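Local coordinates for protein chloride intracellular channel exc-4 (Caenorhabditis elegans, PDB 2YV9) that may insert into membranes to form chloride channels and is required to control lumen size in the growing excretory canal, at residues P18-Y23 against F102-E107; Y51-A56 against F108-F113; A136-D141 against M252-N257. All blocks are in the same frame, centred on the assembly; numbering follows the deposited sequence. Where two conformers were deposited one is given.

Contact 1: P18-Y23 against F102-E107; sequences PLLELY and FHLAKE
Leu-20 and Leu-104 meet end to end, methyl to methyl, with 3.6 Å between Leu-20 CD1 and Leu-104 CD1. The same leucine of the helix uses its other branch on Pro-18, where Leu-104 CD2 lies 4.0 Å from Pro-18 CG; the proline ring and the leucine branch run alongside one another, pointing opposite ways. Both leucines place CG beside the backbone N and opposite the carbonyl carbon (chi1 -58° in Leu-20, -78° in Leu-104), which carries the forked ends into the interface between strand and helix. A branched, flexible leucine suits this place because one residue can serve two partners.

This is the sheet-to-helix packing of a thioredoxin-like domain: strand 19-25 lies inside the mixed sheet, and helix 94-107 covers one of its faces beside helix 38-52. Leu-47 and Leu-50 of that neighbouring helix touch Leu-20 and Leu-104 respectively, extending the apolar layer.

Backbone hydrogen bonding takes no part across the interface. Instead Pro-18 and Leu-20 bond to Arg-57 of the adjacent parallel strand. Pro-18, lacking an N-H, fits just ahead of the strand, its extended backbone leading into Leu-19.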
loop_
_atom_site.group_PDB
_atom_site.type_symbol
_atom_site.label_atom_id
_atom_site.label_comp_id
_atom_site.label_asym_id
_atom_site.label_seq_id
_atom_site.Cartn_x
_atom_site.Cartn_y
_atom_site.Cartn_z
ATOM N N PRO A 18 -16.242 -15.563 -6.302
ATOM C CA PRO A 18 -15.923 -14.651 -5.199
ATOM C C PRO A 18 -16.408 -13.218 -5.422
ATOM O O PRO A 18 -16.413 -12.728 -6.559
ATOM C CB PRO A 18 -14.402 -14.709 -5.124
ATOM C CG PRO A 18 -13.944 -15.329 -6.403
ATOM C CD PRO A 18 -15.046 -16.213 -6.858
ATOM N N LEU A 19 -16.840 -12.571 -4.336
ATOM C CA LEU A 19 -17.244 -11.184 -4.342
ATOM C C LEU A 19 -16.113 -10.392 -3.711
ATOM O O LEU A 19 -15.795 -10.608 -2.530
ATOM C CB LEU A 19 -18.534 -10.944 -3.528
ATOM C CG LEU A 19 -18.898 -9.474 -3.284
ATOM C CD1 LEU A 19 -19.087 -8.762 -4.657
ATOM C CD2 LEU A 19 -20.139 -9.352 -2.395
ATOM N N LEU A 20 -15.509 -9.503 -4.503
ATOM C CA LEU A 20 -14.408 -8.633 -4.056
ATOM C C LEU A 20 -14.912 -7.200 -4.102
ATOM O O LEU A 20 -15.398 -6.754 -5.159
ATOM C CB LEU A 20 -13.210 -8.801 -4.980
ATOM C CG LEU A 20 -12.651 -10.221 -5.119
ATOM C CD1 LEU A 20 -11.549 -10.334 -6.212
ATOM C CD2 LEU A 20 -12.185 -10.742 -3.763
ATOM N N GLU A 21 -14.871 -6.507 -2.963
ATOM C CA GLU A 21 -15.280 -5.109 -2.892
ATOM C C GLU A 21 -13.997 -4.291 -2.805
ATOM O O GLU A 21 -13.097 -4.634 -2.054
ATOM C CB GLU A 21 -16.211 -4.862 -1.699
ATOM C CG GLU A 21 -17.379 -5.857 -1.665
ATOM C CD GLU A 21 -18.188 -5.800 -0.383
ATOM O OE1 GLU A 21 -18.697 -4.704 -0.052
ATOM O OE2 GLU A 21 -18.342 -6.861 0.271
ATOM N N LEU A 22 -13.897 -3.276 -3.654
ATOM C CA LEU A 22 -12.777 -2.356 -3.657
ATOM C C LEU A 22 -13.245 -0.989 -3.211
ATOM O O LEU A 22 -14.194 -0.440 -3.772
ATOM C CB LEU A 22 -12.209 -2.257 -5.061
ATOM C CG LEU A 22 -10.945 -1.402 -5.138
ATOM C CD1 LEU A 22 -9.757 -2.097 -4.483
ATOM C CD2 LEU A 22 -10.651 -1.149 -6.596
ATOM N N TYR A 23 -12.559 -0.450 -2.199
ATOM C CA TYR A 23 -12.827 0.878 -1.687
ATOM C C TYR A 23 -11.747 1.753 -2.287
ATOM O O TYR A 23 -10.573 1.420 -2.203
ATOM C CB TYR A 23 -12.715 0.900 -0.156
ATOM C CG TYR A 23 -13.869 0.227 0.549
ATOM C CD1 TYR A 23 -14.927 0.954 1.055
ATOM C CD2 TYR A 23 -13.923 -1.163 0.650
ATOM C CE1 TYR A 23 -15.986 0.326 1.690
ATOM C CE2 TYR A 23 -14.969 -1.787 1.294
ATOM C CZ TYR A 23 -15.997 -1.044 1.805
ATOM O OH TYR A 23 -17.045 -1.695 2.433
ATOM N N PHE A 102 -3.665 -11.888 -8.149
ATOM C CA PHE A 102 -2.681 -12.740 -8.821
ATOM C C PHE A 102 -3.106 -14.204 -8.710
ATOM O O PHE A 102 -2.996 -14.965 -9.700
ATOM C CB PHE A 102 -1.328 -12.576 -8.133
ATOM C CG PHE A 102 -0.228 -13.443 -8.697
ATOM C CD1 PHE A 102 0.678 -12.907 -9.589
ATOM C CD2 PHE A 102 -0.074 -14.750 -8.297
ATOM C CE1 PHE A 102 1.716 -13.678 -10.108
ATOM C CE2 PHE A 102 0.938 -15.532 -8.831
ATOM C CZ PHE A 102 1.841 -14.973 -9.723
ATOM N N HIS A 103 -3.570 -14.588 -7.525
ATOM C CA HIS A 103 -3.969 -15.975 -7.248
ATOM C C HIS A 103 -5.123 -16.339 -8.149
ATOM O O HIS A 103 -5.079 -17.381 -8.842
ATOM C CB HIS A 103 -4.374 -16.179 -5.781
ATOM C CG HIS A 103 -4.757 -17.589 -5.470
ATOM N ND1 HIS A 103 -6.020 -18.089 -5.723
ATOM C CD2 HIS A 103 -4.027 -18.624 -4.994
ATOM C CE1 HIS A 103 -6.054 -19.367 -5.386
ATOM N NE2 HIS A 103 -4.859 -19.719 -4.949
ATOM N N LEU A 104 -6.162 -15.512 -8.123
ATOM C CA LEU A 104 -7.371 -15.716 -8.903
ATOM C C LEU A 104 -7.058 -15.740 -10.413
ATOM O O LEU A 104 -7.593 -16.594 -11.130
ATOM C CB LEU A 104 -8.425 -14.635 -8.651
ATOM C CG LEU A 104 -9.238 -14.782 -7.358
ATOM C CD1 LEU A 104 -10.071 -13.549 -7.045
ATOM C CD2 LEU A 104 -10.175 -16.036 -7.413
ATOM N N ALA A 105 -6.266 -14.789 -10.901
ATOM C CA ALA A 105 -5.831 -14.783 -12.324
ATOM C C ALA A 105 -5.209 -16.154 -12.699
ATOM O O ALA A 105 -5.488 -16.700 -13.792
ATOM C CB ALA A 105 -4.825 -13.617 -12.608
ATOM N N LYS A 106 -4.316 -16.670 -11.845
ATOM C CA LYS A 106 -3.615 -17.938 -12.108
ATOM C C LYS A 106 -4.622 -19.064 -12.140
ATOM O O LYS A 106 -4.596 -19.929 -13.053
ATOM C CB LYS A 106 -2.550 -18.191 -11.051
ATOM C CG LYS A 106 -1.669 -19.455 -11.289
ATOM C CD LYS A 106 -0.583 -19.196 -12.322
ATOM C CE LYS A 106 0.229 -20.451 -12.653
ATOM N NZ LYS A 106 1.590 -20.107 -13.171
ATOM N N GLU A 107 -5.510 -19.064 -11.152
ATOM C CA GLU A 107 -6.440 -20.161 -10.930
ATOM C C GLU A 107 -7.347 -20.324 -12.134
ATOM O O GLU A 107 -7.753 -21.450 -12.485
ATOM C CB GLU A 107 -7.266 -19.872 -9.700
ATOM C CG GLU A 107 -8.194 -20.985 -9.295
ATOM C CD GLU A 107 -9.027 -20.596 -8.114
ATOM O OE1 GLU A 107 -8.607 -19.667 -7.385
ATOM O OE2 GLU A 107 -10.099 -21.204 -7.932
#

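Contact 2: Y51-A56 against F108-F113; sequences YEIGVA and FNVPLF
Ile-53 and Val-55 lie just before and after Gly-54 in the Schellman motif that ends helix 38-52, and they pack against Phe-108 and Val-110, which lie just before and after Asn-109 in the one that ends helix 94-107. In each motif the residue with positive phi suits its role: Gly-54 (phi 79°) has no side chain to hinder the turn, and asparagine, here Asn-109, tolerates this conformation better than most residues. Two helix ends are thus joined by the apolar residues next to their turns.

The broader part of the contact is Val-55 on Phe-108. Val-55 CG1 comes obliquely to the ring, 3.4 Å from Phe-108 CD2, while the second methyl, CG2, lies 3.7 Å from Phe-108 CB. With CG1 opposite the backbone N (chi1 162°) and CG2 opposite the carbonyl carbon, valine spreads both branches along the root of the aromatic side chain. Replacing Val-55 by an alanine would remove both methyls, which would probably open a gap beside the Phe-108 ring and let it turn more freely.

The second pair is smaller. Ile-53 and Val-110 touch by their outermost methyls, with Ile-53 CD1 3.6 Å from Val-110 CG2. An isoleucine can bridge this distance because its longer branch extends fully, chi2 being 178°. Val-55 also touches Leu-50 of helix 38-52, which adds to the apolar surface.

No hydrogen bond or salt bridge crosses between 51-56 and 108-113, and Ile-53 and Phe-108 lie on the surface. Because only apolar packing holds these segments to each other, their separation would break no polar bond between them, consistent with the proposed rearrangement of the N-terminal domain that exposes hydrophobic surfaces before membrane insertion.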
loop_
_atom_site.group_PDB
_atom_site.type_symbol
_atom_site.label_atom_id
_atom_site.label_comp_id
_atom_site.label_asym_id
_atom_site.label_seq_id
_atom_site.Cartn_x
_atom_site.Cartn_y
_atom_site.Cartn_z
ATOM N N TYR A 51 -13.768 -9.555 -13.488
ATOM C CA TYR A 51 -15.200 -9.241 -13.648
ATOM C C TYR A 51 -15.719 -9.536 -15.075
ATOM O O TYR A 51 -16.703 -10.264 -15.240
ATOM C CB TYR A 51 -15.461 -7.774 -13.325
ATOM C CG TYR A 51 -16.842 -7.321 -13.647
ATOM C CD1 TYR A 51 -17.923 -7.706 -12.854
ATOM C CD2 TYR A 51 -17.088 -6.509 -14.751
ATOM C CE1 TYR A 51 -19.224 -7.278 -13.153
ATOM C CE2 TYR A 51 -18.385 -6.097 -15.076
ATOM C CZ TYR A 51 -19.442 -6.476 -14.268
ATOM O OH TYR A 51 -20.723 -6.056 -14.598
ATOM N N GLU A 52 -15.071 -8.975 -16.092
ATOM C CA GLU A 52 -15.646 -9.008 -17.455
ATOM C C GLU A 52 -15.652 -10.421 -18.045
ATOM O O GLU A 52 -16.407 -10.698 -18.973
ATOM C CB GLU A 52 -14.928 -8.071 -18.417
ATOM C CG GLU A 52 -13.502 -8.453 -18.754
ATOM C CD GLU A 52 -12.739 -7.389 -19.563
ATOM O OE1 GLU A 52 -13.283 -6.285 -19.822
ATOM O OE2 GLU A 52 -11.585 -7.691 -19.949
ATOM N N ILE A 53 -14.808 -11.298 -17.541
ATOM C CA ILE A 53 -14.833 -12.714 -17.984
ATOM C C ILE A 53 -15.612 -13.653 -17.038
ATOM O O ILE A 53 -15.643 -14.881 -17.259
ATOM C CB ILE A 53 -13.416 -13.242 -18.252
ATOM C CG1 ILE A 53 -12.544 -13.206 -16.987
ATOM C CG2 ILE A 53 -12.749 -12.422 -19.379
ATOM C CD1 ILE A 53 -11.137 -13.770 -17.209
ATOM N N GLY A 54 -16.256 -13.096 -16.004
ATOM C CA GLY A 54 -17.038 -13.903 -15.050
ATOM C C GLY A 54 -16.253 -14.654 -13.987
ATOM O O GLY A 54 -16.788 -15.565 -13.349
ATOM N N VAL A 55 -14.997 -14.270 -13.760
ATOM C CA VAL A 55 -14.169 -14.925 -12.746
ATOM C C VAL A 55 -14.528 -14.409 -11.331
ATOM O O VAL A 55 -14.427 -15.153 -10.351
ATOM C CB VAL A 55 -12.657 -14.713 -13.068
ATOM C CG1 VAL A 55 -11.754 -14.967 -11.867
ATOM C CG2 VAL A 55 -12.214 -15.588 -14.257
ATOM N N ALA A 56 -14.927 -13.149 -11.218
ATOM C CA ALA A 56 -15.277 -12.572 -9.909
ATOM C C ALA A 56 -16.482 -11.630 -10.032
ATOM O O ALA A 56 -16.729 -11.077 -11.099
ATOM C CB ALA A 56 -14.070 -11.813 -9.327
ATOM N N PHE A 108 -7.651 -19.205 -12.775
ATOM C CA PHE A 108 -8.519 -19.211 -13.955
ATOM C C PHE A 108 -7.783 -18.973 -15.297
ATOM O O PHE A 108 -8.411 -18.587 -16.299
ATOM C CB PHE A 108 -9.695 -18.266 -13.757
ATOM C CG PHE A 108 -10.634 -18.714 -12.686
ATOM C CD1 PHE A 108 -11.532 -19.737 -12.925
ATOM C CD2 PHE A 108 -10.597 -18.146 -11.422
ATOM C CE1 PHE A 108 -12.408 -20.163 -11.921
ATOM C CE2 PHE A 108 -11.457 -18.563 -10.429
ATOM C CZ PHE A 108 -12.361 -19.590 -10.682
ATOM N N ASN A 109 -6.485 -19.229 -15.324
ATOM C CA ASN A 109 -5.699 -19.173 -16.569
ATOM C C ASN A 109 -5.692 -17.815 -17.270
ATOM O O ASN A 109 -5.649 -17.761 -18.507
ATOM C CB ASN A 109 -6.217 -20.269 -17.559
ATOM C CG ASN A 109 -5.204 -20.638 -18.620
ATOM O OD1 ASN A 109 -5.580 -21.142 -19.719
ATOM N ND2 ASN A 109 -3.923 -20.442 -18.330
ATOM N N VAL A 110 -5.730 -16.710 -16.491
ATOM C CA VAL A 110 -5.769 -15.374 -17.057
ATOM C C VAL A 110 -4.369 -14.779 -17.088
ATOM O O VAL A 110 -3.672 -14.809 -16.093
ATOM C CB VAL A 110 -6.661 -14.460 -16.236
ATOM C CG1 VAL A 110 -6.752 -13.087 -16.894
ATOM C CG2 VAL A 110 -8.054 -15.137 -16.057
ATOM N N PRO A 111 -3.916 -14.313 -18.251
ATOM C CA PRO A 111 -2.561 -13.816 -18.428
ATOM C C PRO A 111 -2.363 -12.375 -17.981
ATOM O O PRO A 111 -1.743 -11.557 -18.682
ATOM C CB PRO A 111 -2.379 -13.908 -19.959
ATOM C CG PRO A 111 -3.661 -13.599 -20.463
ATOM C CD PRO A 111 -4.649 -14.286 -19.534
ATOM N N LEU A 112 -2.847 -12.078 -16.795
ATOM C CA LEU A 112 -2.869 -10.694 -16.314
ATOM C C LEU A 112 -1.565 -10.244 -15.676
ATOM O O LEU A 112 -1.290 -9.040 -15.634
ATOM C CB LEU A 112 -4.028 -10.545 -15.338
ATOM C CG LEU A 112 -4.340 -9.198 -14.690
ATOM C CD1 LEU A 112 -4.632 -8.098 -15.700
ATOM C CD2 LEU A 112 -5.551 -9.343 -13.708
ATOM N N PHE A 113 -0.771 -11.181 -15.157
ATOM C CA PHE A 113 0.459 -10.829 -14.469
ATOM C C PHE A 113 1.637 -11.445 -15.140
ATOM O O PHE A 113 1.641 -12.668 -15.420
ATOM C CB PHE A 113 0.457 -11.268 -13.022
ATOM C CG PHE A 113 -0.525 -10.526 -12.191
ATOM C CD1 PHE A 113 -0.181 -9.329 -11.600
ATOM C CD2 PHE A 113 -1.808 -11.004 -12.039
ATOM C CE1 PHE A 113 -1.091 -8.661 -10.832
ATOM C CE2 PHE A 113 -2.742 -10.334 -11.299
ATOM C CZ PHE A 113 -2.391 -9.165 -10.691
#

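Contact 3: A136-D141 against M252-N257; sequences AKVEFD and MNLFTN
Val-138 is gripped by two side chains of the loop that follows helix 241-251, Met-252 and Leu-254. The tight part lies between Val-138 and Leu-254, whose forked ends face each other: Val-138 CG1 is 3.3 Å from Leu-254 CD2, closer than methyls usually pack. The paired branches are more relaxed, Val-138 CG2 lying 3.9 Å from Leu-254 CD1. With CG1 opposite its backbone N (chi1 162°), the valine sends both methyls to the leucine fork, a match of two branched ends. The end of Met-252, on a bent chain, also lies against Val-138, but its exact position is doubtful, since the modelled approach to CG1 is too short and the methionine has two conformers. A long unbranched thioether suits this position, as it can bend to reach the helix surface, where it also touches Leu-134 and Arg-135.

Helix 117-140 is part of the all-helical C-terminal domain of the GST fold, and the contact joins its last turns to the chain between helices 241-251 and 258-262. Asn-253, with positive phi (35°), turns the backbone between the two apolar residues.

The looser side is polar and faces the second subunit. Glu-139 comes near the loop only with the end of its side chain, and its OE2 forms salt bridges with Arg-135 and with Lys-72 of the second subunit; the exposed Asn-253 packs on Glu-68 of that subunit. Away from the loop the helix has mixed surroundings: Ala-136 and Phe-140 pack on helix 155-178, while Lys-137 NZ meets Asp-141 OD2 one helical turn on, at a short 2.5 Å, as part of a salt bridge, and also bonds to the backbone O of Ser-148.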
loop_
_atom_site.group_PDB
_atom_site.type_symbol
_atom_site.label_atom_id
_atom_site.label_comp_id
_atom_site.label_asym_id
_atom_site.label_seq_id
_atom_site.Cartn_x
_atom_site.Cartn_y
_atom_site.Cartn_z
ATOM N N ALA A 136 8.654 21.404 -10.163
ATOM C CA ALA A 136 9.544 22.519 -10.563
ATOM C C ALA A 136 8.743 23.634 -11.237
ATOM O O ALA A 136 8.962 24.819 -10.949
ATOM C CB ALA A 136 10.603 22.009 -11.514
ATOM N N LYS A 137 7.809 23.290 -12.116
ATOM C CA LYS A 137 7.108 24.333 -12.845
ATOM C C LYS A 137 6.125 25.075 -11.933
ATOM O O LYS A 137 5.991 26.336 -11.986
ATOM C CB LYS A 137 6.372 23.826 -14.081
ATOM C CG LYS A 137 6.095 24.990 -15.028
ATOM C CD LYS A 137 5.097 24.611 -16.080
ATOM C CE LYS A 137 4.951 25.722 -17.074
ATOM N NZ LYS A 137 4.006 26.716 -16.593
ATOM N N VAL A 138 5.473 24.292 -11.082
ATOM C CA VAL A 138 4.511 24.912 -10.102
ATOM C C VAL A 138 5.212 25.923 -9.218
ATOM O O VAL A 138 4.695 27.021 -8.934
ATOM C CB VAL A 138 3.780 23.840 -9.240
ATOM C CG1 VAL A 138 3.159 24.444 -7.965
ATOM C CG2 VAL A 138 2.719 23.152 -10.107
ATOM N N GLU A 139 6.396 25.570 -8.752
ATOM C CA GLU A 139 7.159 26.494 -7.890
ATOM C C GLU A 139 7.695 27.689 -8.710
ATOM O O GLU A 139 7.778 28.840 -8.226
ATOM C CB GLU A 139 8.309 25.769 -7.197
ATOM C CG GLU A 139 7.873 24.613 -6.310
ATOM C CD GLU A 139 7.312 25.001 -4.928
ATOM O OE1 GLU A 139 7.182 26.209 -4.599
ATOM O OE2 GLU A 139 7.036 24.055 -4.144
ATOM N N PHE A 140 8.057 27.438 -9.954
ATOM C CA PHE A 140 8.564 28.517 -10.800
ATOM C C PHE A 140 7.476 29.544 -11.072
ATOM O O PHE A 140 7.738 30.772 -11.165
ATOM C CB PHE A 140 9.055 27.941 -12.136
ATOM C CG PHE A 140 9.709 28.943 -12.997
ATOM C CD1 PHE A 140 10.926 29.505 -12.612
ATOM C CD2 PHE A 140 9.118 29.374 -14.167
ATOM C CE1 PHE A 140 11.539 30.455 -13.409
ATOM C CE2 PHE A 140 9.731 30.312 -14.962
ATOM C CZ PHE A 140 10.934 30.859 -14.580
ATOM N N ASP A 141 6.243 29.062 -11.160
ATOM C CA ASP A 141 5.102 29.903 -11.559
ATOM C C ASP A 141 4.451 30.586 -10.353
ATOM O O ASP A 141 3.541 31.380 -10.516
ATOM C CB ASP A 141 4.059 29.096 -12.324
ATOM C CG ASP A 141 4.519 28.721 -13.736
ATOM O OD1 ASP A 141 5.392 29.445 -14.266
ATOM O OD2 ASP A 141 3.950 27.759 -14.321
ATOM N N MET A 252 -0.203 19.581 -4.371
ATOM C CA MET A 252 0.713 20.663 -4.800
ATOM C C MET A 252 0.247 22.017 -4.163
ATOM O O MET A 252 0.760 23.081 -4.530
ATOM C CB MET A 252 0.781 20.777 -6.373
ATOM C CG MET A 252 1.761 19.791 -7.241
ATOM S SD MET A 252 3.505 20.051 -6.788
ATOM C CE MET A 252 3.544 21.762 -6.269
ATOM N N ASN A 253 -0.718 21.977 -3.227
ATOM C CA ASN A 253 -1.355 23.186 -2.683
ATOM C C ASN A 253 -1.505 24.301 -3.715
ATOM O O ASN A 253 -0.844 25.326 -3.620
ATOM C CB ASN A 253 -0.597 23.678 -1.449
ATOM C CG ASN A 253 -0.995 22.928 -0.197
ATOM O OD1 ASN A 253 -0.423 21.879 0.132
ATOM N ND2 ASN A 253 -1.984 23.468 0.518
ATOM N N LEU A 254 -2.327 24.050 -4.729
ATOM C CA LEU A 254 -2.729 25.062 -5.724
ATOM C C LEU A 254 -4.234 25.283 -5.648
ATOM O O LEU A 254 -5.006 24.364 -5.282
ATOM C CB LEU A 254 -2.382 24.661 -7.150
ATOM C CG LEU A 254 -1.003 24.106 -7.418
ATOM C CD1 LEU A 254 -0.906 23.651 -8.878
ATOM C CD2 LEU A 254 0.040 25.156 -7.093
ATOM N N PHE A 255 -4.654 26.498 -6.001
ATOM C CA PHE A 255 -6.009 26.938 -5.672
ATOM C C PHE A 255 -7.092 26.524 -6.669
ATOM O O PHE A 255 -6.980 26.751 -7.887
ATOM C CB PHE A 255 -6.103 28.446 -5.471
ATOM C CG PHE A 255 -7.459 28.879 -4.947
ATOM C CD1 PHE A 255 -7.821 28.603 -3.641
ATOM C CD2 PHE A 255 -8.383 29.480 -5.775
ATOM C CE1 PHE A 255 -9.068 28.963 -3.163
ATOM C CE2 PHE A 255 -9.628 29.838 -5.306
ATOM C CZ PHE A 255 -9.976 29.581 -4.001
ATOM N N THR A 256 -8.163 25.967 -6.105
ATOM C CA THR A 256 -9.341 25.574 -6.846
ATOM C C THR A 256 -10.483 26.481 -6.444
ATOM O O THR A 256 -10.996 26.363 -5.333
ATOM C CB THR A 256 -9.716 24.129 -6.490
ATOM O OG1 THR A 256 -8.617 23.258 -6.797
ATOM C CG2 THR A 256 -10.984 23.694 -7.231
ATOM N N ASN A 257 -10.883 27.386 -7.335
ATOM C CA ASN A 257 -12.001 28.297 -7.047
ATOM C C ASN A 257 -13.366 27.597 -7.107
ATOM O O ASN A 257 -13.443 26.393 -7.367
ATOM C CB ASN A 257 -11.953 29.543 -7.958
ATOM C CG ASN A 257 -12.425 29.272 -9.385
ATOM O OD1 ASN A 257 -13.051 28.253 -9.676
ATOM N ND2 ASN A 257 -12.139 30.213 -10.279
#

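Overall arrangement
Contacts 1 and 2 are neighbours, their centres about 9 Å apart, and their segments alternate along the chain: 18-23, 51-56, 102-107, then 108-113. They share the thioredoxin-like N-terminal part, where helix 94-107, which carries 102-107 of contact 1, leads straight into the loop 108-113 of contact 2, and a probable hydrogen bond from Val-110 N to Ala-105 O (2.7 Å) ties them together. Contact 3 comes later in the chain and lies on the opposite side of its centre, about 39 and 41 Å from the other two between centres, in the helical C-terminal domain. A rearrangement of the N-terminal domain for membrane insertion would thus probably disturb contacts 1 and 2 together, with contact 3 remote from it.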